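Local coordinates for NreA protein (Staphylococcus carnosus subsp. carnosus TM300, PDB 4IUH) that serves as a cytosolic nitrate receptor of the staphylococcal nitrate regulation system, probably binding the anion in its GAF domain, at residues A[42-47]-A[53-58]; A[77-82]-A[118-123]. All coordinates share one frame; numbering follows the deposited sequence.

Leaving the N terminus, the chain runs through helix 25-36 into strand 40-47 and turns back as strand 54-61; contact 1 closes that hairpin across five intervening residues. Helix 78-86 follows strand 54-61, and its first turn opens contact 2, which closes a much longer loop of 35 residues, rich in helix, when strand 115-125 arrives. The two contacts are in series, neither nested nor crossing. Both reach the same antiparallel sheet, with centres about 11 Å apart. Ala80 joins them: its CB lies 3.6 Å from Ala44 CB, so one helical turn rests on the hairpin through Ala80 and on strand 115-125 through Leu79.

Contact 1: A[42-47]-A[53-58]; sequences AIALPE and AVIKWK
The beta hairpin formed by strands 40-47 and 54-61 makes one border of the GAF-domain sheet, and its pairing is antiparallel, with short axes 4.6 Å apart at 144°. Two hydrogen-bonded pairs set the register. Leu45 N gives a bond to Lys56 O (3.0 Å), and Lys56 N answers to Leu45 O; nearer the turn, Glu47 and Val54 exchange a second reciprocal pair, with Val54 N to Glu47 O at 2.9 Å. Toward Ala42, the bond from Lys58 N to Ile43 O is weak. On the face of Leu45, Val54 and Lys56, an ion pair bridges the strands: Lys56 NZ meets Glu47 OE1 at 2.8 Å, on the syn side but 26° out of the carboxylate plane. Glu47 gets there with CG anti to its backbone N (chi1 -167°) and the chain extended, while the aliphatic part of Lys56 runs close by the carboxylate. On the other face, Ala44 CB sits over the six-membered ring of Trp57, 3.6 Å from its centroid, a CH-pi contact. Ile55 CD1 packs beside Pro46 CA at 3.6 Å. Helix 78-86 covers this second face, Ala80 touching Ala44, Ile55 and Trp57, while strand 128-138 continues the sheet beyond strand 40-47 through backbone bonds of Ala42 with Leu134 and Ala44 with Ala132.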
ATOM      1  N   ALA A  42      -0.237   4.810   2.325  1.00 13.43           N
ATOM      2  CA  ALA A  42      -1.506   4.318   2.838  1.00 13.62           C
ATOM      3  C   ALA A  42      -1.388   2.914   3.413  1.00 12.96           C
ATOM      4  O   ALA A  42      -0.510   2.142   3.027  1.00 11.96           O
ATOM      5  CB  ALA A  42      -2.572   4.361   1.750  1.00 13.14           C
ATOM      6  N   ILE A  43      -2.275   2.597   4.350  1.00 13.94           N
ATOM      7  CA  ILE A  43      -2.332   1.260   4.931  1.00 13.83           C
ATOM      8  C   ILE A  43      -3.674   0.610   4.618  1.00 13.76           C
ATOM      9  O   ILE A  43      -4.735   1.185   4.881  1.00 14.93           O
ATOM     10  CB  ILE A  43      -2.116   1.273   6.463  1.00 15.66           C
ATOM     11  CG1 ILE A  43      -0.764   1.896   6.817  1.00 16.17           C
ATOM     12  CG2 ILE A  43      -2.186  -0.138   7.022  1.00 15.93           C
ATOM     13  CD1 ILE A  43      -0.548   2.085   8.308  1.00 18.46           C
ATOM     14  N   ALA A  44      -3.610  -0.581   4.036  1.00 12.76           N
ATOM     15  CA  ALA A  44      -4.786  -1.385   3.758  1.00 13.03           C
ATOM     16  C   ALA A  44      -4.908  -2.455   4.835  1.00 14.22           C
ATOM     17  O   ALA A  44      -3.959  -3.198   5.087  1.00 14.07           O
ATOM     18  CB  ALA A  44      -4.667  -2.030   2.395  1.00 11.71           C
ATOM     19  N   LEU A  45      -6.075  -2.535   5.469  1.00 15.80           N
ATOM     20  CA  LEU A  45      -6.282  -3.483   6.559  1.00 17.47           C
ATOM     21  C   LEU A  45      -7.623  -4.200   6.434  1.00 18.69           C
ATOM     22  O   LEU A  45      -8.574  -3.657   5.867  1.00 18.83           O
ATOM     23  CB  LEU A  45      -6.178  -2.773   7.915  1.00 19.21           C
ATOM     24  CG  LEU A  45      -4.778  -2.308   8.333  1.00 18.82           C
ATOM     25  CD1 LEU A  45      -4.852  -1.340   9.509  1.00 20.83           C
ATOM     26  CD2 LEU A  45      -3.897  -3.495   8.684  1.00 19.05           C
ATOM     27  N   PRO A  46      -7.695  -5.437   6.951  1.00 19.95           N
ATOM     28  CA  PRO A  46      -8.943  -6.207   6.927  1.00 21.66           C
ATOM     29  C   PRO A  46      -9.998  -5.643   7.882  1.00 24.00           C
ATOM     30  O   PRO A  46      -9.664  -5.126   8.947  1.00 25.01           O
ATOM     31  CB  PRO A  46      -8.498  -7.607   7.364  1.00 22.78           C
ATOM     32  CG  PRO A  46      -7.250  -7.378   8.144  1.00 22.53           C
ATOM     33  CD  PRO A  46      -6.570  -6.225   7.482  1.00 20.14           C
ATOM     34  N   GLU A  47     -11.260  -5.748   7.484  1.00 27.95           N
ATOM     35  CA  GLU A  47     -12.378  -5.182   8.230  1.00 30.58           C
ATOM     36  C   GLU A  47     -13.578  -6.119   8.061  1.00 32.83           C
ATOM     37  O   GLU A  47     -13.625  -6.898   7.109  1.00 31.90           O
ATOM     38  CB  GLU A  47     -12.687  -3.789   7.675  1.00 29.79           C
ATOM     39  CG  GLU A  47     -13.610  -2.924   8.506  1.00 32.70           C
ATOM     40  CD  GLU A  47     -13.770  -1.527   7.912  1.00 32.34           C
ATOM     41  OE1 GLU A  47     -14.887  -1.200   7.446  1.00 33.88           O
ATOM     42  OE2 GLU A  47     -12.779  -0.758   7.904  1.00 30.78           O
ATOM     43  N   ALA A  53     -15.033 -10.867   5.098  1.00 32.95           N
ATOM     44  CA  ALA A  53     -14.093  -9.802   5.409  1.00 30.32           C
ATOM     45  C   ALA A  53     -13.800  -8.992   4.148  1.00 27.59           C
ATOM     46  O   ALA A  53     -13.815  -9.527   3.041  1.00 27.12           O
ATOM     47  CB  ALA A  53     -12.811 -10.373   5.986  1.00 29.49           C
ATOM     48  N   VAL A  54     -13.560  -7.698   4.319  1.00 26.21           N
ATOM     49  CA  VAL A  54     -13.159  -6.847   3.206  1.00 23.83           C
ATOM     50  C   VAL A  54     -11.887  -6.092   3.553  1.00 21.63           C
ATOM     51  O   VAL A  54     -11.503  -6.006   4.721  1.00 22.19           O
ATOM     52  CB  VAL A  54     -14.245  -5.817   2.841  1.00 24.87           C
ATOM     53  CG1 VAL A  54     -15.486  -6.511   2.310  1.00 27.22           C
ATOM     54  CG2 VAL A  54     -14.574  -4.933   4.047  1.00 26.26           C
ATOM     55  N   ILE A  55     -11.242  -5.538   2.533  1.00 19.49           N
ATOM     56  CA  ILE A  55     -10.067  -4.709   2.732  1.00 17.67           C
ATOM     57  C   ILE A  55     -10.383  -3.258   2.407  1.00 17.48           C
ATOM     58  O   ILE A  55     -10.997  -2.953   1.382  1.00 17.55           O
ATOM     59  CB  ILE A  55      -8.894  -5.170   1.848  1.00 15.73           C
ATOM     60  CG1 ILE A  55      -8.513  -6.612   2.189  1.00 16.38           C
ATOM     61  CG2 ILE A  55      -7.700  -4.227   2.006  1.00 14.21           C
ATOM     62  CD1 ILE A  55      -7.806  -6.766   3.524  1.00 16.90           C
ATOM     63  N   LYS A  56      -9.976  -2.364   3.296  1.00 17.64           N
ATOM     64  CA  LYS A  56     -10.145  -0.942   3.065  1.00 17.83           C
ATOM     65  C   LYS A  56      -8.823  -0.237   3.314  1.00 16.54           C
ATOM     66  O   LYS A  56      -8.007  -0.685   4.128  1.00 16.28           O
ATOM     67  CB  LYS A  56     -11.226  -0.370   3.985  1.00 20.43           C
ATOM     68  CG  LYS A  56     -12.650  -0.790   3.644  1.00 22.28           C
ATOM     69  CD  LYS A  56     -13.653  -0.110   4.565  1.00 25.26           C
ATOM     70  CE  LYS A  56     -15.082  -0.539   4.242  1.00 27.55           C
ATOM     71  NZ  LYS A  56     -16.091   0.024   5.199  1.00 31.00           N
ATOM     72  N   TRP A  57      -8.601   0.856   2.600  1.00 16.09           N
ATOM     73  CA  TRP A  57      -7.475   1.720   2.906  1.00 15.58           C
ATOM     74  C   TRP A  57      -7.847   2.566   4.131  1.00 17.73           C
ATOM     75  O   TRP A  57      -8.420   3.650   4.015  1.00 19.19           O
ATOM     76  CB  TRP A  57      -7.104   2.576   1.693  1.00 14.79           C
ATOM     77  CG  TRP A  57      -6.638   1.752   0.517  1.00 13.02           C
ATOM     78  CD1 TRP A  57      -7.371   1.393  -0.581  1.00 12.98           C
ATOM     79  CD2 TRP A  57      -5.344   1.171   0.342  1.00 11.53           C
ATOM     80  NE1 TRP A  57      -6.606   0.631  -1.439  1.00 11.54           N
ATOM     81  CE2 TRP A  57      -5.354   0.486  -0.895  1.00 10.65           C
ATOM     82  CE3 TRP A  57      -4.164   1.182   1.099  1.00 11.20           C
ATOM     83  CZ2 TRP A  57      -4.232  -0.191  -1.382  1.00  9.53           C
ATOM     84  CZ3 TRP A  57      -3.054   0.509   0.612  1.00 10.07           C
ATOM     85  CH2 TRP A  57      -3.099  -0.171  -0.613  1.00  9.26           C
ATOM     86  N   LYS A  58      -7.535   2.024   5.304  1.00 18.89           N
ATOM     87  CA  LYS A  58      -7.961   2.589   6.580  1.00 21.39           C
ATOM     88  C   LYS A  58      -7.217   3.886   6.906  1.00 22.15           C
ATOM     89  O   LYS A  58      -7.806   4.824   7.434  1.00 24.53           O
ATOM     90  CB  LYS A  58      -7.756   1.552   7.690  1.00 22.03           C
ATOM     91  CG  LYS A  58      -8.444   1.854   9.015  1.00 25.10           C
ATOM     92  CD  LYS A  58      -8.570   0.572   9.851  1.00 25.96           C
ATOM     93  CE  LYS A  58      -9.194   0.833  11.216  1.00 29.39           C
ATOM     94  NZ  LYS A  58      -8.231   1.453  12.173  1.00 30.49           N
TER

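Contact 2: A[77-82]-A[118-123]; sequences KGLAGL and MVAIPL
Leu79, in the first turn of helix 78-86, meets Met118 and Ala120 of strand 115-125, where the helix packs against the sheet of the GAF domain. The main approach is tip to tip: Leu79 CD2 lies 3.5 Å from Met118 CE and 3.7 Å from Met118 SD. The second methyl also takes part, Leu79 CD1 standing 4.0 Å from the same Met118 CE, so the thioether methyl is met by both branches of the leucine fork. Two torsions explain the meeting. In Leu79, CG is anti to the backbone N (chi1 -171°), which carries the fork off the helix toward the strand. In Met118, CG is placed between the backbone N and the carbonyl carbon (chi1 75°), and from there the chain stays extended through SD to CE, with the methyl at its far end reaching the leucine. Ala120 points to the same side of the strand as Met118, two residues on, and its short side chain supplies a looser contact, CB to Leu79 CG at 4.3 Å. Leu134 of strand 128-138 touches both Leu79 and Met118, and Val92 of strand 90-92 also touches Met118. All three residues that meet here are buried, yet the segments cover just 131 Å² between them. With carbon and sulfur alone at the interface, the contact rests on dispersion and the exclusion of water, without directional bonds to fix its orientation.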
ATOM      1  N   LYS A  77      -8.675  -8.973  -4.052  1.00 16.37           N
ATOM      2  CA  LYS A  77      -8.862  -7.957  -5.076  1.00 15.67           C
ATOM      3  C   LYS A  77      -8.051  -6.684  -4.826  1.00 13.74           C
ATOM      4  O   LYS A  77      -7.696  -6.356  -3.690  1.00 13.09           O
ATOM      5  CB  LYS A  77     -10.354  -7.635  -5.223  1.00 17.21           C
ATOM      6  CG  LYS A  77     -11.201  -8.832  -5.645  1.00 19.56           C
ATOM      7  CD  LYS A  77     -10.813  -9.311  -7.042  1.00 20.01           C
ATOM      8  CE  LYS A  77     -11.632 -10.535  -7.489  1.00 22.82           C
ATOM      9  NZ  LYS A  77     -13.112 -10.377  -7.325  1.00 24.82           N
ATOM     10  N   GLY A  78      -7.754  -5.968  -5.900  1.00 13.18           N
ATOM     11  CA  GLY A  78      -7.017  -4.728  -5.790  1.00 11.81           C
ATOM     12  C   GLY A  78      -5.535  -4.953  -5.578  1.00 10.70           C
ATOM     13  O   GLY A  78      -5.052  -6.092  -5.535  1.00 11.04           O
ATOM     14  N   LEU A  79      -4.808  -3.854  -5.442  1.00 12.33           N
ATOM     15  CA  LEU A  79      -3.374  -3.915  -5.231  1.00 11.50           C
ATOM     16  C   LEU A  79      -3.066  -4.530  -3.865  1.00 11.71           C
ATOM     17  O   LEU A  79      -2.156  -5.350  -3.736  1.00 11.95           O
ATOM     18  CB  LEU A  79      -2.787  -2.512  -5.332  1.00 10.97           C
ATOM     19  CG  LEU A  79      -1.264  -2.428  -5.342  1.00 10.60           C
ATOM     20  CD1 LEU A  79      -0.691  -3.224  -6.521  1.00 10.97           C
ATOM     21  CD2 LEU A  79      -0.835  -0.967  -5.409  1.00 10.50           C
ATOM     22  N   ALA A  80      -3.832  -4.135  -2.851  1.00  9.24           N
ATOM     23  CA  ALA A  80      -3.687  -4.703  -1.511  1.00  9.69           C
ATOM     24  C   ALA A  80      -3.885  -6.214  -1.537  1.00 10.65           C
ATOM     25  O   ALA A  80      -3.169  -6.952  -0.866  1.00 11.15           O
ATOM     26  CB  ALA A  80      -4.681  -4.068  -0.556  1.00 10.28           C
ATOM     27  N   GLY A  81      -4.860  -6.666  -2.323  1.00 12.87           N
ATOM     28  CA  GLY A  81      -5.184  -8.079  -2.410  1.00 14.26           C
ATOM     29  C   GLY A  81      -4.074  -8.891  -3.047  1.00 14.46           C
ATOM     30  O   GLY A  81      -3.805 -10.018  -2.640  1.00 15.76           O
ATOM     31  N   LEU A  82      -3.429  -8.318  -4.056  1.00 16.88           N
ATOM     32  CA  LEU A  82      -2.338  -8.994  -4.740  1.00 17.45           C
ATOM     33  C   LEU A  82      -1.205  -9.266  -3.758  1.00 18.13           C
ATOM     34  O   LEU A  82      -0.655 -10.366  -3.692  1.00 19.88           O
ATOM     35  CB  LEU A  82      -1.824  -8.131  -5.886  1.00 16.58           C
ATOM     36  CG  LEU A  82      -0.567  -8.667  -6.566  1.00 17.35           C
ATOM     37  CD1 LEU A  82      -0.845 -10.018  -7.203  1.00 19.28           C
ATOM     38  CD2 LEU A  82      -0.063  -7.686  -7.600  1.00 16.77           C
ATOM     39  N   MET A 118       5.224   3.352  -7.452  1.00 16.45           N
ATOM     40  CA  MET A 118       4.814   2.820  -6.151  1.00 15.38           C
ATOM     41  C   MET A 118       5.525   1.544  -5.693  1.00 15.13           C
ATOM     42  O   MET A 118       6.037   0.761  -6.493  1.00 15.53           O
ATOM     43  CB  MET A 118       3.298   2.590  -6.119  1.00 14.55           C
ATOM     44  CG  MET A 118       2.864   1.364  -6.893  1.00 14.05           C
ATOM     45  SD  MET A 118       1.144   1.436  -7.410  1.00 13.94           S
ATOM     46  CE  MET A 118       0.996  -0.113  -8.310  1.00 13.83           C
ATOM     47  N   VAL A 119       5.551   1.367  -4.376  1.00 13.51           N
ATOM     48  CA  VAL A 119       5.967   0.127  -3.739  1.00 13.59           C
ATOM     49  C   VAL A 119       4.855  -0.298  -2.787  1.00 12.88           C
ATOM     50  O   VAL A 119       4.394   0.489  -1.961  1.00 12.74           O
ATOM     51  CB  VAL A 119       7.263   0.296  -2.912  1.00 14.84           C
ATOM     52  CG1 VAL A 119       7.655  -1.028  -2.265  1.00 15.68           C
ATOM     53  CG2 VAL A 119       8.396   0.816  -3.775  1.00 16.08           C
ATOM     54  N   ALA A 120       4.417  -1.541  -2.914  1.00 11.31           N
ATOM     55  CA  ALA A 120       3.388  -2.080  -2.042  1.00 10.95           C
ATOM     56  C   ALA A 120       4.013  -3.208  -1.243  1.00 11.79           C
ATOM     57  O   ALA A 120       4.572  -4.134  -1.816  1.00 12.73           O
ATOM     58  CB  ALA A 120       2.209  -2.588  -2.863  1.00 10.40           C
ATOM     59  N   ILE A 121       3.927  -3.130   0.079  1.00 10.28           N
ATOM     60  CA  ILE A 121       4.602  -4.105   0.930  1.00 11.56           C
ATOM     61  C   ILE A 121       3.640  -4.870   1.831  1.00 11.96           C
ATOM     62  O   ILE A 121       2.855  -4.266   2.560  1.00 11.80           O
ATOM     63  CB  ILE A 121       5.687  -3.434   1.787  1.00 12.67           C
ATOM     64  CG1 ILE A 121       6.738  -2.786   0.884  1.00 12.79           C
ATOM     65  CG2 ILE A 121       6.347  -4.440   2.701  1.00 14.43           C
ATOM     66  CD1 ILE A 121       7.628  -1.811   1.611  1.00 13.95           C
ATOM     67  N   PRO A 122       3.711  -6.208   1.790  1.00 12.89           N
ATOM     68  CA  PRO A 122       2.877  -7.056   2.647  1.00 13.81           C
ATOM     69  C   PRO A 122       3.146  -6.801   4.114  1.00 15.06           C
ATOM     70  O   PRO A 122       4.305  -6.767   4.530  1.00 16.16           O
ATOM     71  CB  PRO A 122       3.306  -8.478   2.267  1.00 15.19           C
ATOM     72  CG  PRO A 122       4.664  -8.320   1.657  1.00 15.47           C
ATOM     73  CD  PRO A 122       4.623  -7.000   0.950  1.00 13.62           C
ATOM     74  N   LEU A 123       2.074  -6.590   4.874  1.00 16.52           N
ATOM     75  CA  LEU A 123       2.161  -6.434   6.312  1.00 17.77           C
ATOM     76  C   LEU A 123       1.826  -7.759   6.990  1.00 19.73           C
ATOM     77  O   LEU A 123       0.725  -8.290   6.828  1.00 19.73           O
ATOM     78  CB  LEU A 123       1.189  -5.358   6.789  1.00 17.35           C
ATOM     79  CG  LEU A 123       1.382  -3.943   6.244  1.00 15.97           C
ATOM     80  CD1 LEU A 123       0.336  -3.010   6.838  1.00 16.30           C
ATOM     81  CD2 LEU A 123       2.804  -3.436   6.525  1.00 16.64           C
TER